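Local coordinates for peptide synthetase, module 7 (Actinoplanes teichomyceticus, PDB 4TX3), which probably recruits tailoring cytochrome P450 enzymes to the peptide bound on the teicoplanin synthetase, through a domain of the condensation family, at residues R50-A55 with A164-R169; A108-Q113 with P122-L127; L420-A423 with D428-T431. All coordinates share one frame; numbering follows the deposited sequence.

Contact 1: R50-A55 with A164-R169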
ATOM      1  N   ARG B  50     -20.446  18.842  -1.592  1.00 40.56           N
ATOM      2  CA  ARG B  50     -21.748  18.460  -1.074  1.00 45.29           C
ATOM      3  C   ARG B  50     -21.677  17.121  -0.345  1.00 42.84           C
ATOM      4  O   ARG B  50     -21.546  16.054  -0.942  1.00 42.30           O
ATOM      5  CB  ARG B  50     -22.789  18.440  -2.188  1.00 43.14           C
ATOM      6  CG  ARG B  50     -23.289  19.843  -2.449  1.00 51.25           C
ATOM      7  CD  ARG B  50     -24.460  19.872  -3.383  1.00 56.52           C
ATOM      8  NE  ARG B  50     -25.703  19.469  -2.731  1.00 61.91           N
ATOM      9  CZ  ARG B  50     -26.454  20.274  -1.983  1.00 59.02           C
ATOM     10  NH1 ARG B  50     -26.076  21.534  -1.770  1.00 60.82           N
ATOM     11  NH2 ARG B  50     -27.583  19.817  -1.450  1.00 50.18           N
ATOM     12  N   LEU B  51     -21.766  17.227   0.971  1.00 36.30           N
ATOM     13  CA  LEU B  51     -21.648  16.115   1.873  1.00 36.69           C
ATOM     14  C   LEU B  51     -23.010  15.472   2.133  1.00 39.21           C
ATOM     15  O   LEU B  51     -23.965  16.134   2.529  1.00 42.44           O
ATOM     16  CB  LEU B  51     -21.013  16.600   3.177  1.00 38.19           C
ATOM     17  CG  LEU B  51     -20.903  15.620   4.340  1.00 38.96           C
ATOM     18  CD1 LEU B  51     -20.093  14.415   3.894  1.00 36.23           C
ATOM     19  CD2 LEU B  51     -20.271  16.297   5.564  1.00 34.78           C
ATOM     20  N   ASP B  52     -23.103  14.175   1.906  1.00 34.50           N
ATOM     21  CA  ASP B  52     -24.324  13.464   2.207  1.00 36.38           C
ATOM     22  C   ASP B  52     -24.221  13.024   3.673  1.00 39.54           C
ATOM     23  O   ASP B  52     -23.617  11.991   3.987  1.00 38.89           O
ATOM     24  CB  ASP B  52     -24.500  12.288   1.238  1.00 39.39           C
ATOM     25  CG  ASP B  52     -25.867  11.612   1.346  1.00 44.00           C
ATOM     26  OD1 ASP B  52     -26.471  11.624   2.450  1.00 39.80           O
ATOM     27  OD2 ASP B  52     -26.319  11.045   0.317  1.00 43.32           O
ATOM     28  N   VAL B  53     -24.790  13.826   4.570  1.00 35.41           N
ATOM     29  CA  VAL B  53     -24.567  13.641   6.001  1.00 36.08           C
ATOM     30  C   VAL B  53     -25.191  12.332   6.506  1.00 40.19           C
ATOM     31  O   VAL B  53     -24.560  11.590   7.263  1.00 34.62           O
ATOM     32  CB  VAL B  53     -25.113  14.840   6.822  1.00 37.81           C
ATOM     33  CG1 VAL B  53     -24.839  14.639   8.297  1.00 35.48           C
ATOM     34  CG2 VAL B  53     -24.473  16.142   6.356  1.00 33.03           C
ATOM     35  N   ALA B  54     -26.412  12.025   6.075  1.00 37.78           N
ATOM     36  CA  ALA B  54     -27.002  10.744   6.442  1.00 35.55           C
ATOM     37  C   ALA B  54     -26.142   9.557   5.947  1.00 39.43           C
ATOM     38  O   ALA B  54     -26.017   8.530   6.631  1.00 40.97           O
ATOM     39  CB  ALA B  54     -28.413  10.644   5.904  1.00 33.23           C
ATOM     40  N   ALA B  55     -25.533   9.709   4.774  1.00 36.34           N
ATOM     41  CA  ALA B  55     -24.700   8.651   4.213  1.00 40.78           C
ATOM     42  C   ALA B  55     -23.418   8.492   5.018  1.00 37.86           C
ATOM     43  O   ALA B  55     -22.978   7.383   5.277  1.00 37.78           O
ATOM     44  CB  ALA B  55     -24.375   8.933   2.747  1.00 40.55           C
ATOM     45  N   ALA B 164     -20.885   3.666  -1.195  1.00 39.69           N
ATOM     46  CA  ALA B 164     -22.107   2.870  -1.356  1.00 41.70           C
ATOM     47  C   ALA B 164     -23.343   3.545  -0.766  1.00 43.56           C
ATOM     48  O   ALA B 164     -24.373   3.655  -1.438  1.00 44.10           O
ATOM     49  CB  ALA B 164     -21.926   1.486  -0.725  1.00 42.87           C
ATOM     50  N   ARG B 165     -23.246   3.968   0.496  1.00 41.38           N
ATOM     51  CA  ARG B 165     -24.367   4.598   1.192  1.00 39.83           C
ATOM     52  C   ARG B 165     -24.807   5.887   0.491  1.00 45.88           C
ATOM     53  O   ARG B 165     -26.002   6.188   0.408  1.00 41.41           O
ATOM     54  CB  ARG B 165     -24.002   4.890   2.646  1.00 34.96           C
ATOM     55  CG  ARG B 165     -23.892   3.666   3.514  1.00 38.88           C
ATOM     56  CD  ARG B 165     -25.231   2.938   3.636  1.00 38.07           C
ATOM     57  NE  ARG B 165     -25.144   1.874   4.622  1.00 44.74           N
ATOM     58  CZ  ARG B 165     -26.094   0.975   4.868  1.00 47.52           C
ATOM     59  NH1 ARG B 165     -27.240   0.991   4.196  1.00 37.19           N
ATOM     60  NH2 ARG B 165     -25.886   0.049   5.795  1.00 43.42           N
ATOM     61  N   ARG B 166     -23.841   6.644  -0.022  1.00 43.95           N
ATOM     62  CA  ARG B 166     -24.157   7.852  -0.774  1.00 44.27           C
ATOM     63  C   ARG B 166     -24.934   7.515  -2.050  1.00 45.02           C
ATOM     64  O   ARG B 166     -25.753   8.300  -2.512  1.00 48.08           O
ATOM     65  CB  ARG B 166     -22.887   8.625  -1.117  1.00 42.94           C
ATOM     66  CG  ARG B 166     -23.148   9.915  -1.833  1.00 48.05           C
ATOM     67  CD  ARG B 166     -21.862  10.632  -2.199  1.00 50.65           C
ATOM     68  NE  ARG B 166     -22.175  11.879  -2.893  1.00 51.62           N
ATOM     69  CZ  ARG B 166     -22.391  11.967  -4.201  1.00 46.75           C
ATOM     70  NH1 ARG B 166     -22.310  10.886  -4.956  1.00 44.76           N
ATOM     71  NH2 ARG B 166     -22.683  13.137  -4.751  1.00 51.67           N
ATOM     72  N   ALA B 167     -24.690   6.333  -2.600  1.00 43.67           N
ATOM     73  CA  ALA B 167     -25.376   5.887  -3.807  1.00 43.48           C
ATOM     74  C   ALA B 167     -26.578   4.978  -3.526  1.00 47.45           C
ATOM     75  O   ALA B 167     -27.020   4.252  -4.410  1.00 53.74           O
ATOM     76  CB  ALA B 167     -24.400   5.169  -4.726  1.00 44.60           C
ATOM     77  N   GLY B 168     -27.091   4.991  -2.304  1.00 41.98           N
ATOM     78  CA  GLY B 168     -28.332   4.296  -2.012  1.00 39.51           C
ATOM     79  C   GLY B 168     -28.293   2.797  -1.757  1.00 48.77           C
ATOM     80  O   GLY B 168     -29.338   2.151  -1.758  1.00 53.14           O
ATOM     81  N   ARG B 169     -27.110   2.231  -1.528  1.00 48.15           N
ATOM     82  CA  ARG B 169     -27.018   0.819  -1.161  1.00 41.66           C
ATOM     83  C   ARG B 169     -26.122   0.626   0.067  1.00 44.11           C
ATOM     84  O   ARG B 169     -25.238   1.452   0.345  1.00 46.64           O
ATOM     85  CB  ARG B 169     -26.485  -0.019  -2.332  1.00 43.04           C
ATOM     86  CG  ARG B 169     -24.998   0.186  -2.572  1.00 45.61           C
ATOM     87  CD  ARG B 169     -24.390  -0.682  -3.666  1.00 46.10           C
ATOM     88  NE  ARG B 169     -22.962  -0.378  -3.748  1.00 46.49           N
ATOM     89  CZ  ARG B 169     -22.443   0.587  -4.501  1.00 43.49           C
ATOM     90  NH1 ARG B 169     -23.224   1.325  -5.280  1.00 48.90           N
ATOM     91  NH2 ARG B 169     -21.141   0.808  -4.486  1.00 44.05           N
TER
HETATM   92  O   HOH W   1     -20.303  13.395  -1.357  1.00 37.27           O
HETATM   93  O   HOH W   2     -23.402  14.584  -2.559  1.00 43.82           O
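Arg50 O is held by two waters, each of which donates to it and passes the link on to the guanidinium of Arg166. Water 2 lies 2.9 Å from Arg50 O and accepts from Arg166 NH2 at 2.7 Å; water 1 makes a second bridge, from Arg50 O to Arg166 NE, the arginine half of it weak. Arg166 reaches this far because its chain is extended from CG to NE, CG anti to the backbone N (chi1 -177°), and its CG passes Asp52 OD2 at 4.0 Å. The Asp52 carboxylate does not touch the guanidinium, though the opposite charges probably attract at this range; as N-cap of helix 53-66, Asp52 OD1 accepts from Ala55 N at 3.2 Å, the donor standing well above the carboxylate plane. With lysine here, that capping bond would probably be lost, leaving Ala55 N without its side-chain acceptor. Here the start of helix 53-66 meets the end of helix 148-166, which closes in a Schellman motif with Gly168 at positive phi as its C-prime residue. The Ala55 methyl packs on the backbone, CB to Arg166 N at 3.6 Å, while Arg165 CB lies 3.8 Å from Ala55 O. The bent Arg165 chain carries its guanidinium away to a salt bridge with Asp62.

Contact 2: A108-Q113 with P122-L127; sequences AERGEQ and PWRCEL
Gln113 O is gripped end-on by both terminal nitrogens of Arg124, NH2 at 2.8 Å and NH1 at 2.9 Å. Both donors come from the same face of the carbonyl, NH2 from well above its plane, and neither bond is straight, both N-H...O angles being near 134°. Arg124 NH1 also gives a weak bond to Arg110 O at 3.0 Å, so one guanidinium spans two carbonyls at the end of helix 103-112. The Gln113 side chain runs out extended and lays its amide almost flat on the same guanidinium, the planes 16° apart, with CB over its face. Next to this pair, Arg110 NE forms a salt bridge to Glu126 OE1 at 3.1 Å. Glu126 OE2 sits over a face of the Arg110 guanidinium, 3.4 Å from Arg110 NH2, so the carboxylate does not meet the group in a flat two-point pairing. Arg110 gets there through bends at chi2 (55°) and chi3, which fold its chain across that of Arg124 at a slant until Arg110 CD and Arg124 CD touch at 3.4 Å. Gln113 OE1 lies over a face of the Arg110 guanidinium, toward its rim, 3.2 Å above the plane.

Further out, Phe115 makes a cation-pi contact with Arg124, and backbone bonds to strand 134-142 hold Arg124 and Glu126 in the sheet. The helix packs here on strand 123-129 within the beta-alpha-beta unit that also includes strand 96-97. The two arginines approach to 4.4 Å between Arg110 NH1 and Arg124 NE; Glu126 and the carbonyl oxygens at the helix end probably offset that repulsion, allowing a surface contact whose directed bonds are all polar, with methylenes packed between them.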
ATOM      1  N   ALA B 108     -10.079  20.080  19.843  1.00 46.42           N
ATOM      2  CA  ALA B 108      -9.281  19.698  21.004  1.00 42.16           C
ATOM      3  C   ALA B 108     -10.144  19.122  22.124  1.00 45.56           C
ATOM      4  O   ALA B 108      -9.800  18.090  22.701  1.00 49.12           O
ATOM      5  CB  ALA B 108      -8.486  20.885  21.511  1.00 29.40           C
ATOM      6  N   GLU B 109     -11.252  19.787  22.439  1.00 42.07           N
ATOM      7  CA  GLU B 109     -12.131  19.323  23.513  1.00 46.64           C
ATOM      8  C   GLU B 109     -12.725  17.940  23.223  1.00 48.37           C
ATOM      9  O   GLU B 109     -12.786  17.087  24.108  1.00 44.59           O
ATOM     10  CB  GLU B 109     -13.261  20.321  23.753  1.00 50.41           C
ATOM     11  CG  GLU B 109     -14.388  19.765  24.614  1.00 56.64           C
ATOM     12  CD  GLU B 109     -15.743  20.346  24.246  1.00 71.40           C
ATOM     13  OE1 GLU B 109     -16.554  19.627  23.608  1.00 70.17           O
ATOM     14  OE2 GLU B 109     -15.997  21.522  24.596  1.00 79.20           O
ATOM     15  N   ARG B 110     -13.155  17.726  21.984  1.00 45.81           N
ATOM     16  CA  ARG B 110     -13.751  16.455  21.577  1.00 44.12           C
ATOM     17  C   ARG B 110     -12.716  15.310  21.634  1.00 44.18           C
ATOM     18  O   ARG B 110     -13.022  14.196  22.085  1.00 44.25           O
ATOM     19  CB  ARG B 110     -14.362  16.613  20.173  1.00 47.58           C
ATOM     20  CG  ARG B 110     -15.004  15.378  19.546  1.00 47.50           C
ATOM     21  CD  ARG B 110     -16.078  14.737  20.416  1.00 53.27           C
ATOM     22  NE  ARG B 110     -17.024  15.683  21.012  1.00 60.02           N
ATOM     23  CZ  ARG B 110     -18.114  15.321  21.693  1.00 62.83           C
ATOM     24  NH1 ARG B 110     -18.405  14.030  21.860  1.00 54.75           N
ATOM     25  NH2 ARG B 110     -18.922  16.250  22.204  1.00 59.92           N
ATOM     26  N   GLY B 111     -11.486  15.595  21.211  1.00 43.86           N
ATOM     27  CA  GLY B 111     -10.417  14.613  21.245  1.00 34.75           C
ATOM     28  C   GLY B 111      -9.859  14.376  22.647  1.00 44.87           C
ATOM     29  O   GLY B 111      -9.214  13.349  22.894  1.00 42.10           O
ATOM     30  N   GLU B 112     -10.108  15.305  23.571  1.00 40.67           N
ATOM     31  CA  GLU B 112      -9.608  15.168  24.941  1.00 41.83           C
ATOM     32  C   GLU B 112     -10.558  14.396  25.850  1.00 39.25           C
ATOM     33  O   GLU B 112     -10.152  13.876  26.879  1.00 41.84           O
ATOM     34  CB  GLU B 112      -9.335  16.538  25.563  1.00 42.75           C
ATOM     35  CG  GLU B 112      -8.047  17.186  25.113  1.00 48.46           C
ATOM     36  CD  GLU B 112      -6.828  16.347  25.464  1.00 55.77           C
ATOM     37  OE1 GLU B 112      -6.396  16.387  26.644  1.00 58.52           O
ATOM     38  OE2 GLU B 112      -6.301  15.647  24.562  1.00 52.84           O
ATOM     39  N   GLN B 113     -11.818  14.326  25.460  1.00 36.47           N
ATOM     40  CA  GLN B 113     -12.853  13.742  26.295  1.00 37.07           C
ATOM     41  C   GLN B 113     -12.565  12.283  26.700  1.00 32.81           C
ATOM     42  O   GLN B 113     -12.264  11.432  25.865  1.00 35.38           O
ATOM     43  CB  GLN B 113     -14.186  13.851  25.563  1.00 34.94           C
ATOM     44  CG  GLN B 113     -15.377  13.394  26.372  1.00 37.52           C
ATOM     45  CD  GLN B 113     -16.653  13.453  25.568  1.00 42.83           C
ATOM     46  OE1 GLN B 113     -16.812  14.303  24.676  1.00 50.89           O
ATOM     47  NE2 GLN B 113     -17.561  12.544  25.855  1.00 35.67           N
ATOM     48  N   PRO B 122     -15.098   2.344  22.220  1.00 29.45           N
ATOM     49  CA  PRO B 122     -13.775   2.969  22.319  1.00 30.39           C
ATOM     50  C   PRO B 122     -13.462   3.978  21.191  1.00 30.21           C
ATOM     51  O   PRO B 122     -12.305   4.243  20.898  1.00 30.42           O
ATOM     52  CB  PRO B 122     -12.839   1.770  22.247  1.00 26.19           C
ATOM     53  CG  PRO B 122     -13.558   0.834  21.278  1.00 26.69           C
ATOM     54  CD  PRO B 122     -15.046   1.052  21.513  1.00 32.28           C
ATOM     55  N   TRP B 123     -14.482   4.536  20.561  1.00 32.67           N
ATOM     56  CA  TRP B 123     -14.254   5.578  19.574  1.00 28.70           C
ATOM     57  C   TRP B 123     -15.417   6.532  19.582  1.00 32.27           C
ATOM     58  O   TRP B 123     -16.405   6.317  20.269  1.00 35.23           O
ATOM     59  CB  TRP B 123     -14.049   5.003  18.176  1.00 28.08           C
ATOM     60  CG  TRP B 123     -15.244   4.349  17.609  1.00 32.32           C
ATOM     61  CD1 TRP B 123     -15.799   3.160  18.000  1.00 32.98           C
ATOM     62  CD2 TRP B 123     -16.038   4.827  16.516  1.00 37.30           C
ATOM     63  NE1 TRP B 123     -16.902   2.876  17.223  1.00 31.50           N
ATOM     64  CE2 TRP B 123     -17.070   3.877  16.304  1.00 35.89           C
ATOM     65  CE3 TRP B 123     -15.990   5.965  15.705  1.00 31.69           C
ATOM     66  CZ2 TRP B 123     -18.044   4.036  15.307  1.00 37.42           C
ATOM     67  CZ3 TRP B 123     -16.958   6.119  14.718  1.00 38.06           C
ATOM     68  CH2 TRP B 123     -17.971   5.161  14.528  1.00 34.78           C
ATOM     69  N   ARG B 124     -15.296   7.583  18.792  1.00 36.61           N
ATOM     70  CA  ARG B 124     -16.132   8.753  18.954  1.00 34.92           C
ATOM     71  C   ARG B 124     -15.945   9.668  17.751  1.00 36.60           C
ATOM     72  O   ARG B 124     -14.818   9.930  17.323  1.00 33.08           O
ATOM     73  CB  ARG B 124     -15.754   9.455  20.253  1.00 33.28           C
ATOM     74  CG  ARG B 124     -16.393  10.762  20.497  1.00 37.25           C
ATOM     75  CD  ARG B 124     -15.610  11.519  21.552  1.00 39.51           C
ATOM     76  NE  ARG B 124     -15.547  10.793  22.812  1.00 42.77           N
ATOM     77  CZ  ARG B 124     -14.469  10.764  23.587  1.00 41.14           C
ATOM     78  NH1 ARG B 124     -13.376  11.438  23.218  1.00 41.62           N
ATOM     79  NH2 ARG B 124     -14.485  10.072  24.724  1.00 37.19           N
ATOM     80  N   CYS B 125     -17.044  10.142  17.188  1.00 34.37           N
ATOM     81  CA  CYS B 125     -16.945  11.014  16.039  1.00 37.63           C
ATOM     82  C   CYS B 125     -17.814  12.248  16.224  1.00 41.19           C
ATOM     83  O   CYS B 125     -18.793  12.211  16.975  1.00 41.38           O
ATOM     84  CB  CYS B 125     -17.323  10.258  14.761  1.00 38.90           C
ATOM     85  SG  CYS B 125     -18.957   9.476  14.757  1.00 49.69           S
ATOM     86  N   GLU B 126     -17.437  13.342  15.563  1.00 37.82           N
ATOM     87  CA  GLU B 126     -18.295  14.521  15.508  1.00 39.92           C
ATOM     88  C   GLU B 126     -18.145  15.228  14.162  1.00 38.75           C
ATOM     89  O   GLU B 126     -17.091  15.190  13.523  1.00 36.11           O
ATOM     90  CB  GLU B 126     -17.988  15.485  16.666  1.00 44.61           C
ATOM     91  CG  GLU B 126     -19.222  16.277  17.154  1.00 44.73           C
ATOM     92  CD  GLU B 126     -18.957  17.139  18.410  1.00 57.99           C
ATOM     93  OE1 GLU B 126     -17.796  17.558  18.634  1.00 63.11           O
ATOM     94  OE2 GLU B 126     -19.916  17.412  19.176  1.00 57.38           O
ATOM     95  N   LEU B 127     -19.216  15.860  13.715  1.00 39.66           N
ATOM     96  CA  LEU B 127     -19.171  16.561  12.449  1.00 38.29           C
ATOM     97  C   LEU B 127     -19.417  18.043  12.690  1.00 37.06           C
ATOM     98  O   LEU B 127     -20.458  18.435  13.220  1.00 35.72           O
ATOM     99  CB  LEU B 127     -20.193  15.979  11.472  1.00 34.05           C
ATOM    100  CG  LEU B 127     -20.153  16.561  10.059  1.00 39.34           C
ATOM    101  CD1 LEU B 127     -18.817  16.289   9.380  1.00 31.55           C
ATOM    102  CD2 LEU B 127     -21.310  16.007   9.227  1.00 43.58           C
TER

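Contact 3: L420-A423 with D428-T431. With SO4 (sulfate ion), chain G.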
ATOM      1  N   LEU B 420      10.887  15.792  18.172  1.00 35.39           N
ATOM      2  CA  LEU B 420      11.074  15.192  19.478  1.00 38.79           C
ATOM      3  C   LEU B 420       9.855  15.502  20.332  1.00 37.02           C
ATOM      4  O   LEU B 420       9.580  16.663  20.611  1.00 40.12           O
ATOM      5  CB  LEU B 420      12.357  15.713  20.155  1.00 32.01           C
ATOM      6  CG  LEU B 420      12.528  15.324  21.626  1.00 35.55           C
ATOM      7  CD1 LEU B 420      12.565  13.795  21.806  1.00 34.28           C
ATOM      8  CD2 LEU B 420      13.761  15.944  22.220  1.00 32.25           C
ATOM      9  N   HIS B 421       9.110  14.481  20.734  1.00 31.17           N
ATOM     10  CA  HIS B 421       8.007  14.703  21.654  1.00 35.66           C
ATOM     11  C   HIS B 421       8.501  14.481  23.075  1.00 35.85           C
ATOM     12  O   HIS B 421       9.282  13.566  23.319  1.00 38.61           O
ATOM     13  CB  HIS B 421       6.835  13.784  21.327  1.00 37.84           C
ATOM     14  CG  HIS B 421       6.299  13.961  19.937  1.00 37.05           C
ATOM     15  ND1 HIS B 421       4.982  14.273  19.681  1.00 42.26           N
ATOM     16  CD2 HIS B 421       6.898  13.856  18.729  1.00 41.55           C
ATOM     17  CE1 HIS B 421       4.795  14.358  18.377  1.00 42.44           C
ATOM     18  NE2 HIS B 421       5.942  14.111  17.775  1.00 42.65           N
ATOM     19  N   TYR B 422       8.071  15.314  24.014  1.00 32.41           N
ATOM     20  CA  TYR B 422       8.543  15.160  25.385  1.00 37.31           C
ATOM     21  C   TYR B 422       7.440  15.365  26.389  1.00 35.55           C
ATOM     22  O   TYR B 422       6.441  16.029  26.119  1.00 36.07           O
ATOM     23  CB  TYR B 422       9.678  16.142  25.687  1.00 38.88           C
ATOM     24  CG  TYR B 422       9.250  17.580  25.541  1.00 40.99           C
ATOM     25  CD1 TYR B 422       9.263  18.203  24.295  1.00 39.42           C
ATOM     26  CD2 TYR B 422       8.813  18.313  26.638  1.00 40.53           C
ATOM     27  CE1 TYR B 422       8.864  19.518  24.146  1.00 40.11           C
ATOM     28  CE2 TYR B 422       8.405  19.631  26.496  1.00 41.95           C
ATOM     29  CZ  TYR B 422       8.435  20.225  25.249  1.00 40.78           C
ATOM     30  OH  TYR B 422       8.040  21.535  25.100  1.00 44.74           O
ATOM     31  N   ALA B 423       7.651  14.802  27.568  1.00 35.64           N
ATOM     32  CA  ALA B 423       6.687  14.898  28.647  1.00 36.91           C
ATOM     33  C   ALA B 423       6.822  16.272  29.291  1.00 39.04           C
ATOM     34  O   ALA B 423       7.810  16.550  29.973  1.00 36.59           O
ATOM     35  CB  ALA B 423       6.907  13.784  29.663  1.00 30.75           C
ATOM     36  N   ASP B 428      11.084  21.331  30.061  1.00 41.22           N
ATOM     37  CA  ASP B 428      10.791  22.581  29.388  1.00 42.22           C
ATOM     38  C   ASP B 428      11.173  22.496  27.915  1.00 45.73           C
ATOM     39  O   ASP B 428      12.028  21.686  27.546  1.00 46.40           O
ATOM     40  CB  ASP B 428      11.547  23.729  30.051  1.00 42.80           C
ATOM     41  CG  ASP B 428      10.934  24.129  31.345  1.00 40.62           C
ATOM     42  OD1 ASP B 428       9.693  24.089  31.415  1.00 45.67           O
ATOM     43  OD2 ASP B 428      11.670  24.470  32.297  1.00 46.37           O
ATOM     44  N   HIS B 429      10.566  23.350  27.089  1.00 46.58           N
ATOM     45  CA  HIS B 429      10.788  23.349  25.640  1.00 42.81           C
ATOM     46  C   HIS B 429      12.256  23.532  25.280  1.00 41.35           C
ATOM     47  O   HIS B 429      12.726  22.929  24.313  1.00 41.98           O
ATOM     48  CB  HIS B 429       9.957  24.447  24.965  1.00 43.86           C
ATOM     49  CG  HIS B 429      10.037  24.440  23.468  1.00 42.69           C
ATOM     50  ND1 HIS B 429      10.955  25.191  22.767  1.00 38.33           N
ATOM     51  CD2 HIS B 429       9.310  23.771  22.541  1.00 42.67           C
ATOM     52  CE1 HIS B 429      10.792  24.989  21.471  1.00 41.11           C
ATOM     53  NE2 HIS B 429       9.797  24.135  21.307  1.00 46.39           N
ATOM     54  N   ASP B 430      12.975  24.357  26.049  1.00 43.14           N
ATOM     55  CA  ASP B 430      14.391  24.631  25.753  1.00 42.89           C
ATOM     56  C   ASP B 430      15.293  23.432  26.071  1.00 40.99           C
ATOM     57  O   ASP B 430      16.255  23.162  25.352  1.00 38.95           O
ATOM     58  CB  ASP B 430      14.889  25.889  26.498  1.00 42.06           C
ATOM     59  CG  ASP B 430      14.725  25.809  28.020  1.00 56.80           C
ATOM     60  OD1 ASP B 430      14.908  24.722  28.622  1.00 57.45           O
ATOM     61  OD2 ASP B 430      14.440  26.867  28.630  1.00 65.42           O
ATOM     62  N   THR B 431      14.977  22.719  27.148  1.00 38.60           N
ATOM     63  CA  THR B 431      15.656  21.472  27.447  1.00 40.83           C
ATOM     64  C   THR B 431      15.523  20.498  26.277  1.00 38.25           C
ATOM     65  O   THR B 431      16.499  19.872  25.878  1.00 38.00           O
ATOM     66  CB  THR B 431      15.105  20.824  28.723  1.00 42.23           C
ATOM     67  OG1 THR B 431      15.110  21.790  29.780  1.00 43.81           O
ATOM     68  CG2 THR B 431      15.961  19.636  29.136  1.00 35.92           C
TER
HETATM   69  S   SO4 G 502       7.886  25.780  28.130  1.00 92.38           S
HETATM   70  O1  SO4 G 502       6.575  25.925  27.477  1.00 90.31           O
HETATM   71  O2  SO4 G 502       7.769  25.961  29.583  1.00 69.12           O
HETATM   72  O3  SO4 G 502       8.408  24.437  27.859  1.00 66.70           O
HETATM   73  O4  SO4 G 502       8.820  26.774  27.586  1.00 76.31           O
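Van der Waals contact carries the joint between strand and helix: the Tyr422 hydroxyl presses on the first turn of helix 429-448, its OH 3.3 Å from His429 CA and 3.5 Å from His429 CB. The same oxygen, Tyr422 OH, lies near the plane of the imidazole, at its edge, 3.6 Å from His429 CD2. The two side chains run at about a right angle, and the phenol ring meets the helix start obliquely, with Tyr422 CE2 4.2 Å from Asp428 C. Tyr422 CG stands between its backbone N and carbonyl carbon (chi1 61°), the crowded position, which sends the ring from the strand toward the helix.

In the fold, this is where strand 413-423, an inner strand of a four-stranded mixed sheet, turns through a short loop into the helix that packs against it. Tyr422 also touches Leu399, Phe427 and Ala432, so the ring is buried between sheet, loop and helix.

Electrostatic contacts gather at the helix start. His429 N donates to sulfate O3 with an N-H...O angle of 149°, at a modelled separation so short that its exact value is doubtful. The anion probably came from the crystallisation liquor, and the positive end of the helix dipole is likely to favour an anion here. Asp428 occupies the N-cap position, yet its side chain makes no capping bond. Asp428 OD1 lies 3.2 Å from sulfate O2, a crowding of negative groups probably eased by the salt bridge from Asp428 to Arg225.

In the fold
Contacts 1 and 2 belong to the same half of the chain, contact 2 nested along the sequence inside the loop that contact 1 closes; they meet hydrophobically, Leu51 CD2 and Leu127 CD2 lying 3.8 Å apart. Contact 3 stands on the other, four-stranded sheet, its centre about 26 Å from that of contact 2 and about 44 Å from that of contact 1. Contact 2 lies at the surface and relies on charges and direct hydrogen bonds between helix and strand. Contact 1, partly buried and far from the chain's centre, joins two helix ends through waters and a small methyl. Contact 3, also partly buried, sets one buried aromatic ring against a helix start.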